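Local coordinates for acyl-coenzyme A oxidase (PDB 5K3H), which catalyses the FAD-dependent first step of peroxisomal beta-oxidation, desaturating acyl-CoA thioesters to trans-2-enoyl-CoA and passing the electrons to oxygen to give hydrogen peroxide, at residues Leu306-Asn311 with Asp622-Ser627; Lys211-His216 with Gly276-Pro281; His570-Leu575 with Asp594-Gln599. One frame throughout, in Å; residues are numbered along the deposited sequence.

Contact 1. Residues Leu306-Asn311 with Asp622-Ser627; sequences LSYALN and DRELRS
Tyr-308 and Leu-625 form the tightly packed part of this contact. The methyl CD1 of Leu-625 lies 3.6 Å from CD1 of the tyrosine ring and 3.9 Å from CB of Tyr-308, so it fills the angle where the ring leaves its helix, while the two side chains slide past one another in opposite directions. Its other methyl, CD2, reaches CB of Asn-311 more loosely, at 4.3 Å. At the far end of the ring the apolar packing gives way to one polar link: Tyr-308 OH donates over 2.6 Å to Glu-624 OE2, which accepts on its anti lone pair, the one away from the other carboxylate oxygen. The glutamate chain is fully extended, with CG opposite the backbone N (chi1 179°), and sets OE2 at the edge of the ring, in its plane, with the carboxylate turned 88° to the ring. The contact thus seats the short helix 622-625, in the C-terminal part of the oxidase, against helix 300-319 of the C-alpha1 domain, with Asn-103 of helix 97-105 touching both Tyr-308 and Glu-624. A phenylalanine in place of Tyr-308 would probably keep the leucine packing but leave the buried Glu-624 carboxylate without its hydroxyl donor. On the looser, partly exposed side Arg-626, which has positive phi just beyond the helix, makes a salt bridge to Asp-59, and Arg-623 pairs with Glu-104.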
loop_
_atom_site.group_PDB
_atom_site.type_symbol
_atom_site.label_atom_id
_atom_site.label_comp_id
_atom_site.label_asym_id
_atom_site.label_seq_id
_atom_site.Cartn_x
_atom_site.Cartn_y
_atom_site.Cartn_z
ATOM N N LEU B 306 10.841 2.340 7.792
ATOM C CA LEU B 306 11.337 2.490 6.427
ATOM C C LEU B 306 12.661 1.787 6.284
ATOM O O LEU B 306 12.868 1.023 5.340
ATOM C CB LEU B 306 11.437 3.979 6.056
ATOM C CG LEU B 306 11.811 4.429 4.626
ATOM C CD1 LEU B 306 11.006 3.748 3.552
ATOM C CD2 LEU B 306 11.675 5.938 4.476
ATOM N N SER B 307 13.525 1.935 7.278
ATOM C CA SER B 307 14.817 1.261 7.238
ATOM C C SER B 307 14.666 -0.265 7.355
ATOM O O SER B 307 15.414 -1.006 6.703
ATOM C CB SER B 307 15.726 1.832 8.331
ATOM O OG SER B 307 17.051 1.315 8.225
ATOM N N TYR B 308 13.706 -0.770 8.152
ATOM C CA TYR B 308 13.413 -2.205 8.104
ATOM C C TYR B 308 13.213 -2.649 6.671
ATOM O O TYR B 308 13.843 -3.610 6.210
ATOM C CB TYR B 308 12.148 -2.582 8.884
ATOM C CG TYR B 308 12.223 -2.624 10.385
ATOM C CD1 TYR B 308 13.438 -2.707 11.059
ATOM C CD2 TYR B 308 11.054 -2.546 11.141
ATOM C CE1 TYR B 308 13.474 -2.721 12.452
ATOM C CE2 TYR B 308 11.084 -2.565 12.527
ATOM C CZ TYR B 308 12.294 -2.644 13.174
ATOM O OH TYR B 308 12.306 -2.656 14.558
ATOM N N ALA B 309 12.304 -1.968 5.956
ATOM C CA ALA B 309 11.940 -2.399 4.611
ATOM C C ALA B 309 13.117 -2.293 3.648
ATOM O O ALA B 309 13.318 -3.178 2.808
ATOM C CB ALA B 309 10.751 -1.583 4.111
ATOM N N LEU B 310 13.940 -1.250 3.787
ATOM C CA LEU B 310 15.042 -1.080 2.845
ATOM C C LEU B 310 16.172 -2.067 3.112
ATOM O O LEU B 310 16.792 -2.574 2.167
ATOM C CB LEU B 310 15.547 0.362 2.895
ATOM C CG LEU B 310 14.535 1.375 2.342
ATOM C CD1 LEU B 310 14.895 2.772 2.831
ATOM C CD2 LEU B 310 14.506 1.311 0.841
ATOM N N ASN B 311 16.444 -2.379 4.389
ATOM C CA ASN B 311 17.362 -3.475 4.689
ATOM C C ASN B 311 16.920 -4.747 3.963
ATOM O O ASN B 311 17.729 -5.447 3.343
ATOM C CB ASN B 311 17.412 -3.714 6.194
ATOM C CG ASN B 311 18.470 -2.859 6.902
ATOM O OD1 ASN B 311 19.621 -3.259 7.019
ATOM N ND2 ASN B 311 18.067 -1.676 7.388
ATOM N N ASP B 622 18.391 -10.260 13.126
ATOM C CA ASP B 622 17.330 -11.059 12.516
ATOM C C ASP B 622 16.160 -11.227 13.464
ATOM O O ASP B 622 14.995 -11.198 13.039
ATOM C CB ASP B 622 17.866 -12.433 12.101
ATOM C CG ASP B 622 18.594 -12.392 10.801
ATOM O OD1 ASP B 622 18.430 -11.357 10.118
ATOM O OD2 ASP B 622 19.332 -13.357 10.467
ATOM N N ARG B 623 16.441 -11.396 14.762
ATOM C CA ARG B 623 15.345 -11.525 15.713
ATOM C C ARG B 623 14.466 -10.277 15.707
ATOM O O ARG B 623 13.255 -10.370 15.928
ATOM C CB ARG B 623 15.888 -11.812 17.119
ATOM C CG ARG B 623 16.402 -13.280 17.336
ATOM C CD ARG B 623 16.612 -13.624 18.819
ATOM N NE ARG B 623 17.047 -12.416 19.523
ATOM C CZ ARG B 623 18.310 -11.986 19.584
ATOM N NH1 ARG B 623 19.286 -12.677 18.997
ATOM N NH2 ARG B 623 18.595 -10.865 20.237
ATOM N N GLU B 624 15.040 -9.104 15.440
ATOM C CA GLU B 624 14.214 -7.901 15.346
ATOM C C GLU B 624 13.555 -7.767 13.979
ATOM O O GLU B 624 12.362 -7.442 13.888
ATOM C CB GLU B 624 15.047 -6.654 15.646
ATOM C CG GLU B 624 14.272 -5.361 15.546
ATOM C CD GLU B 624 15.117 -4.127 15.846
ATOM O OE1 GLU B 624 16.293 -4.263 16.214
ATOM O OE2 GLU B 624 14.602 -3.009 15.701
ATOM N N LEU B 625 14.333 -7.976 12.908
ATOM C CA LEU B 625 13.880 -7.659 11.555
ATOM C C LEU B 625 12.763 -8.586 11.098
ATOM O O LEU B 625 11.852 -8.157 10.380
ATOM C CB LEU B 625 15.062 -7.725 10.581
ATOM C CG LEU B 625 14.822 -7.124 9.201
ATOM C CD1 LEU B 625 14.470 -5.678 9.410
ATOM C CD2 LEU B 625 16.050 -7.227 8.314
ATOM N N ARG B 626 12.865 -9.873 11.426
ATOM C CA ARG B 626 11.803 -10.852 11.223
ATOM C C ARG B 626 11.507 -11.117 9.749
ATOM O O ARG B 626 10.370 -11.423 9.379
ATOM C CB ARG B 626 10.538 -10.425 11.958
ATOM C CG ARG B 626 10.622 -10.752 13.430
ATOM C CD ARG B 626 9.531 -10.108 14.266
ATOM N NE ARG B 626 9.658 -10.514 15.665
ATOM C CZ ARG B 626 10.255 -9.807 16.623
ATOM N NH1 ARG B 626 10.780 -8.620 16.347
ATOM N NH2 ARG B 626 10.318 -10.293 17.861
ATOM N N SER B 627 12.523 -11.063 8.892
ATOM C CA SER B 627 12.336 -11.233 7.460
ATOM C C SER B 627 13.286 -12.299 6.963
ATOM O O SER B 627 14.480 -12.249 7.268
ATOM C CB SER B 627 12.591 -9.930 6.698
ATOM O OG SER B 627 12.661 -10.148 5.292
#

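Contact 2. Residues Lys211-His216 with Gly276-Pro281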
loop_
_atom_site.group_PDB
_atom_site.type_symbol
_atom_site.label_atom_id
_atom_site.label_comp_id
_atom_site.label_asym_id
_atom_site.label_seq_id
_atom_site.Cartn_x
_atom_site.Cartn_y
_atom_site.Cartn_z
ATOM N N LYS B 211 -24.249 23.545 31.855
ATOM C CA LYS B 211 -23.325 24.263 30.993
ATOM C C LYS B 211 -22.212 23.320 30.571
ATOM O O LYS B 211 -21.659 22.597 31.401
ATOM C CB LYS B 211 -22.709 25.472 31.703
ATOM C CG LYS B 211 -21.632 26.148 30.831
ATOM C CD LYS B 211 -20.988 27.404 31.416
ATOM C CE LYS B 211 -19.739 27.765 30.581
ATOM N NZ LYS B 211 -19.169 29.108 30.852
ATOM N N ASN B 212 -21.878 23.354 29.280
ATOM C CA ASN B 212 -20.824 22.538 28.687
ATOM C C ASN B 212 -19.480 23.252 28.813
ATOM O O ASN B 212 -19.291 24.341 28.256
ATOM C CB ASN B 212 -21.143 22.253 27.211
ATOM C CG ASN B 212 -20.137 21.293 26.550
ATOM O OD1 ASN B 212 -19.188 20.833 27.176
ATOM N ND2 ASN B 212 -20.377 20.966 25.291
ATOM N N PHE B 213 -18.557 22.642 29.559
ATOM C CA PHE B 213 -17.215 23.169 29.766
ATOM C C PHE B 213 -16.181 22.579 28.810
ATOM O O PHE B 213 -14.984 22.849 28.962
ATOM C CB PHE B 213 -16.795 22.943 31.222
ATOM C CG PHE B 213 -17.514 23.845 32.198
ATOM C CD1 PHE B 213 -18.771 23.503 32.690
ATOM C CD2 PHE B 213 -16.941 25.036 32.610
ATOM C CE1 PHE B 213 -19.433 24.329 33.560
ATOM C CE2 PHE B 213 -17.604 25.874 33.485
ATOM C CZ PHE B 213 -18.852 25.520 33.966
ATOM N N GLY B 214 -16.599 21.763 27.847
ATOM C CA GLY B 214 -15.678 21.245 26.865
ATOM C C GLY B 214 -15.001 19.965 27.310
ATOM O O GLY B 214 -15.264 19.442 28.402
ATOM N N PRO B 215 -14.099 19.445 26.471
ATOM C CA PRO B 215 -13.483 18.142 26.758
ATOM C C PRO B 215 -12.510 18.227 27.925
ATOM O O PRO B 215 -11.674 19.135 27.993
ATOM C CB PRO B 215 -12.770 17.782 25.447
ATOM C CG PRO B 215 -12.575 19.051 24.757
ATOM C CD PRO B 215 -13.717 19.951 25.144
ATOM N N HIS B 216 -12.659 17.283 28.856
ATOM C CA HIS B 216 -11.792 17.069 30.005
ATOM C C HIS B 216 -11.506 15.576 30.131
ATOM O O HIS B 216 -12.179 14.743 29.516
ATOM C CB HIS B 216 -12.439 17.598 31.286
ATOM C CG HIS B 216 -12.511 19.088 31.355
ATOM N ND1 HIS B 216 -13.359 19.830 30.565
ATOM C CD2 HIS B 216 -11.842 19.976 32.129
ATOM C CE1 HIS B 216 -13.219 21.115 30.856
ATOM N NE2 HIS B 216 -12.301 21.231 31.798
ATOM N N GLY B 276 -19.263 22.203 42.714
ATOM C CA GLY B 276 -19.318 22.384 41.280
ATOM C C GLY B 276 -18.606 23.593 40.731
ATOM O O GLY B 276 -18.656 23.809 39.511
ATOM N N THR B 277 -17.969 24.398 41.579
ATOM C CA THR B 277 -17.272 25.584 41.104
ATOM C C THR B 277 -16.086 25.169 40.252
ATOM O O THR B 277 -15.302 24.298 40.647
ATOM C CB THR B 277 -16.791 26.434 42.284
ATOM O OG1 THR B 277 -17.881 26.676 43.185
ATOM C CG2 THR B 277 -16.194 27.761 41.811
ATOM N N TYR B 278 -15.955 25.808 39.088
ATOM C CA TYR B 278 -14.931 25.507 38.087
ATOM C C TYR B 278 -13.852 26.585 38.094
ATOM O O TYR B 278 -14.153 27.770 37.908
ATOM C CB TYR B 278 -15.562 25.429 36.699
ATOM C CG TYR B 278 -14.631 25.057 35.583
ATOM C CD1 TYR B 278 -14.250 23.751 35.391
ATOM C CD2 TYR B 278 -14.151 26.022 34.693
ATOM C CE1 TYR B 278 -13.426 23.404 34.350
ATOM C CE2 TYR B 278 -13.309 25.682 33.630
ATOM C CZ TYR B 278 -12.941 24.365 33.468
ATOM O OH TYR B 278 -12.093 23.972 32.433
ATOM N N ILE B 279 -12.600 26.174 38.282
ATOM C CA ILE B 279 -11.461 27.089 38.261
ATOM C C ILE B 279 -10.471 26.583 37.223
ATOM O O ILE B 279 -9.957 25.464 37.347
ATOM C CB ILE B 279 -10.781 27.223 39.639
ATOM C CG1 ILE B 279 -11.768 27.669 40.720
ATOM C CG2 ILE B 279 -9.642 28.214 39.571
ATOM C CD1 ILE B 279 -12.257 26.546 41.615
ATOM N N LYS B 280 -10.188 27.413 36.212
ATOM C CA LYS B 280 -9.133 27.147 35.230
ATOM C C LYS B 280 -8.063 28.231 35.311
ATOM O O LYS B 280 -8.158 29.262 34.626
ATOM C CB LYS B 280 -9.704 27.060 33.816
ATOM C CG LYS B 280 -8.637 26.866 32.735
ATOM C CD LYS B 280 -8.883 25.627 31.881
ATOM C CE LYS B 280 -9.225 26.006 30.437
ATOM N NZ LYS B 280 -9.441 24.806 29.559
ATOM N N PRO B 281 -7.012 28.042 36.132
ATOM C CA PRO B 281 -5.961 29.069 36.274
ATOM C C PRO B 281 -5.096 29.224 35.030
ATOM O O PRO B 281 -4.843 30.372 34.661
ATOM C CB PRO B 281 -5.114 28.560 37.451
ATOM C CG PRO B 281 -5.983 27.543 38.153
ATOM C CD PRO B 281 -6.823 26.924 37.071
#
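Tyr-278 reaches across to Phe-213 with the root of its side chain and to His-216 with its tip. Its CB already lies 3.8 Å from Phe-213 CE2. At CG the same phenylalanine atom, CE2, is close again, and one position further on CD2 makes the nearest approach of the two rings, 3.6 Å to Phe-213 CD2. That phenylalanine atom stands over one face of the tyrosine ring, displaced toward its rim. CD1 and CE2 of the tyrosine also lie near Phe-213 CD2, and CZ near both that atom and His-216 NE2. The planes of the two six-membered rings are inclined at 43°, with centroids 4.6 Å apart. Further out, Tyr-278 CE1 comes near His-216 NE2, and at the tip OH is hydrogen-bonded to that nitrogen over 2.8 Å. The hydroxyl lies in the imidazole plane, and NE2 in turn approaches the phenol at its edge. With CG anti to the backbone N (chi1 -177°), the ring is carried across toward 211-216, its face to Phe-213 and its hydroxyl to His-216.

The three rings form an aromatic cluster on the surface of the beta domain, where the short strand 278-279, paired with 271-272, lies beside strand 211-221 of the larger mixed sheet. The bend in 211-216 that presents Phe-213 and His-216 is held by its own polar groups. Asn-212 OD1 accepts from Gly-214 N at 2.8 Å, closing an Asx turn. His-216 ND1 then donates to Gly-214 O at 2.9 Å; the carbonyl oxygen lies in the imidazole plane, although the donor stands well above the plane of that carbonyl. Gripped at both nitrogens, the imidazole has its rotation fixed, and Met-206 of the adjoining strand 199-208 also touches Tyr-278.

Contact 3. Residues His570-Leu575 with Asp594-Gln599; sequences HVNYEL and DYVRDQ
Asn-572 presents its amide to two side chains of the facing helix, crossing each of them at a slant. Its OD1 rests 3.4 Å from Val-596 CG1, and its ND2 lies equally near Gln-599 CB. With CG set beside the backbone N (chi1 -78°), the asparagine lies against both neighbours, three residues apart on their helix. Gln-599 meets it with the base of its chain, for the bend at chi2 leads the terminal amide away, and the two amide planes end up 62° apart. Val-596 CG1 makes the closer approach to Asn-572, while CG2, also near its OD1, packs 3.9 Å from Leu-575 CD2, the leucine and valine crossing at about a right angle. This is helix-on-helix packing within the alpha-helical C-terminal part of the oxidase, where helices 557-577 and 590-616 run at 130° to each other in these segments, their axes approaching to 8.9 Å. The polar ends of the buried Asn-572 are satisfied by its own helix, just before the segment, and by a third helix: ND2 donates to His-568 O, and OD1 is bonded to Tyr-491 OH. On the face turned to the second subunit, Arg-597 makes salt bridges to Asp-594 and to Glu-584 of that subunit.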
loop_
_atom_site.group_PDB
_atom_site.type_symbol
_atom_site.label_atom_id
_atom_site.label_comp_id
_atom_site.label_asym_id
_atom_site.label_seq_id
_atom_site.Cartn_x
_atom_site.Cartn_y
_atom_site.Cartn_z
ATOM N N HIS B 570 19.304 13.043 -2.049
ATOM C CA HIS B 570 18.029 13.512 -1.520
ATOM C C HIS B 570 17.588 14.806 -2.196
ATOM O O HIS B 570 16.462 14.904 -2.703
ATOM C CB HIS B 570 18.157 13.683 0.002
ATOM C CG HIS B 570 16.869 14.002 0.709
ATOM N ND1 HIS B 570 15.785 13.151 0.711
ATOM C CD2 HIS B 570 16.512 15.063 1.472
ATOM C CE1 HIS B 570 14.807 13.686 1.419
ATOM N NE2 HIS B 570 15.224 14.844 1.897
ATOM N N VAL B 571 18.445 15.830 -2.198
ATOM C CA VAL B 571 17.981 17.118 -2.712
ATOM C C VAL B 571 17.681 17.034 -4.208
ATOM O O VAL B 571 16.723 17.651 -4.686
ATOM C CB VAL B 571 18.991 18.238 -2.383
ATOM C CG1 VAL B 571 19.080 18.458 -0.881
ATOM C CG2 VAL B 571 20.379 17.907 -2.959
ATOM N N ASN B 572 18.420 16.213 -4.962
ATOM C CA ASN B 572 18.112 16.080 -6.389
ATOM C C ASN B 572 16.849 15.263 -6.639
ATOM O O ASN B 572 16.055 15.604 -7.525
ATOM C CB ASN B 572 19.292 15.477 -7.144
ATOM C CG ASN B 572 20.371 16.489 -7.396
ATOM O OD1 ASN B 572 20.203 17.382 -8.235
ATOM N ND2 ASN B 572 21.508 16.346 -6.709
ATOM N N TYR B 573 16.659 14.164 -5.898
ATOM C CA TYR B 573 15.431 13.387 -6.042
ATOM C C TYR B 573 14.211 14.203 -5.631
ATOM O O TYR B 573 13.197 14.235 -6.339
ATOM C CB TYR B 573 15.525 12.125 -5.204
ATOM C CG TYR B 573 14.358 11.201 -5.390
ATOM C CD1 TYR B 573 14.356 10.264 -6.422
ATOM C CD2 TYR B 573 13.249 11.271 -4.565
ATOM C CE1 TYR B 573 13.294 9.406 -6.606
ATOM C CE2 TYR B 573 12.181 10.413 -4.749
ATOM C CZ TYR B 573 12.220 9.485 -5.767
ATOM O OH TYR B 573 11.171 8.627 -5.959
ATOM N N GLU B 574 14.283 14.856 -4.467
ATOM C CA GLU B 574 13.148 15.631 -3.989
ATOM C C GLU B 574 12.876 16.826 -4.894
ATOM O O GLU B 574 11.717 17.185 -5.119
ATOM C CB GLU B 574 13.396 16.074 -2.546
ATOM C CG GLU B 574 13.587 14.917 -1.552
ATOM C CD GLU B 574 12.357 14.008 -1.443
ATOM O OE1 GLU B 574 11.221 14.547 -1.427
ATOM O OE2 GLU B 574 12.516 12.755 -1.360
ATOM N N LEU B 575 13.924 17.463 -5.428
ATOM C CA LEU B 575 13.692 18.588 -6.336
ATOM C C LEU B 575 13.064 18.130 -7.648
ATOM O O LEU B 575 12.135 18.774 -8.152
ATOM C CB LEU B 575 14.985 19.359 -6.601
ATOM C CG LEU B 575 14.884 20.582 -7.543
ATOM C CD1 LEU B 575 13.793 21.603 -7.097
ATOM C CD2 LEU B 575 16.273 21.258 -7.711
ATOM N N ASP B 594 17.663 19.289 -16.361
ATOM C CA ASP B 594 18.499 18.219 -16.898
ATOM C C ASP B 594 19.745 18.002 -16.048
ATOM O O ASP B 594 20.214 16.871 -15.906
ATOM C CB ASP B 594 18.883 18.542 -18.340
ATOM C CG ASP B 594 17.716 18.374 -19.309
ATOM O OD1 ASP B 594 16.739 17.648 -18.963
ATOM O OD2 ASP B 594 17.789 18.961 -20.422
ATOM N N TYR B 595 20.316 19.073 -15.498
ATOM C CA TYR B 595 21.412 18.914 -14.548
ATOM C C TYR B 595 20.960 18.101 -13.350
ATOM O O TYR B 595 21.662 17.188 -12.906
ATOM C CB TYR B 595 21.934 20.285 -14.108
ATOM C CG TYR B 595 22.973 20.278 -12.981
ATOM C CD1 TYR B 595 24.337 20.221 -13.247
ATOM C CD2 TYR B 595 22.580 20.361 -11.646
ATOM C CE1 TYR B 595 25.276 20.224 -12.221
ATOM C CE2 TYR B 595 23.513 20.366 -10.614
ATOM C CZ TYR B 595 24.857 20.295 -10.903
ATOM O OH TYR B 595 25.768 20.304 -9.854
ATOM N N VAL B 596 19.758 18.390 -12.846
ATOM C CA VAL B 596 19.253 17.719 -11.656
ATOM C C VAL B 596 19.087 16.227 -11.923
ATOM O O VAL B 596 19.424 15.397 -11.073
ATOM C CB VAL B 596 17.931 18.376 -11.200
ATOM C CG1 VAL B 596 17.299 17.585 -10.068
ATOM C CG2 VAL B 596 18.180 19.811 -10.755
ATOM N N ARG B 597 18.594 15.869 -13.117
ATOM C CA ARG B 597 18.453 14.464 -13.506
ATOM C C ARG B 597 19.799 13.757 -13.584
ATOM O O ARG B 597 19.937 12.617 -13.134
ATOM C CB ARG B 597 17.740 14.354 -14.851
ATOM C CG ARG B 597 16.328 14.827 -14.843
ATOM C CD ARG B 597 15.726 14.763 -16.233
ATOM N NE ARG B 597 14.318 15.145 -16.218
ATOM C CZ ARG B 597 13.807 16.206 -16.841
ATOM N NH1 ARG B 597 14.594 17.008 -17.559
ATOM N NH2 ARG B 597 12.495 16.449 -16.763
ATOM N N ASP B 598 20.795 14.398 -14.204
ATOM C CA ASP B 598 22.132 13.803 -14.285
ATOM C C ASP B 598 22.748 13.621 -12.905
ATOM O O ASP B 598 23.384 12.604 -12.638
ATOM C CB ASP B 598 23.028 14.670 -15.156
ATOM C CG ASP B 598 22.538 14.741 -16.580
ATOM O OD1 ASP B 598 21.792 13.830 -17.024
ATOM O OD2 ASP B 598 22.878 15.739 -17.254
ATOM N N GLN B 599 22.569 14.601 -12.016
ATOM C CA GLN B 599 23.027 14.454 -10.640
ATOM C C GLN B 599 22.313 13.298 -9.956
ATOM O O GLN B 599 22.914 12.570 -9.152
ATOM C CB GLN B 599 22.767 15.742 -9.859
ATOM C CG GLN B 599 23.476 16.930 -10.428
ATOM C CD GLN B 599 24.945 16.799 -10.332
ATOM O OE1 GLN B 599 25.505 16.844 -9.234
ATOM N NE2 GLN B 599 25.600 16.593 -11.485
#

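How the contacts relate
From the N terminus, contact 2 comes first: it closes a loop of 59 residues, rich in strands and without helix, wholly within the beta region. The chain then passes into the helical part, where contact 1 opens on helix 300-319 and closes only after 310 residues, at helix 622-625. Contact 3 is nested inside that long loop; its own loop is merely 18 residues, joining helices 557-577 and 590-616, the second of which leads on to 622-625. Contacts 1 and 3 do not touch, their nearest atoms being about 9 Å apart. Contact 2 lies on the opposite side of the chain's centre from both, centre to centre about 48 Å from contact 1 and about 55 Å from contact 3.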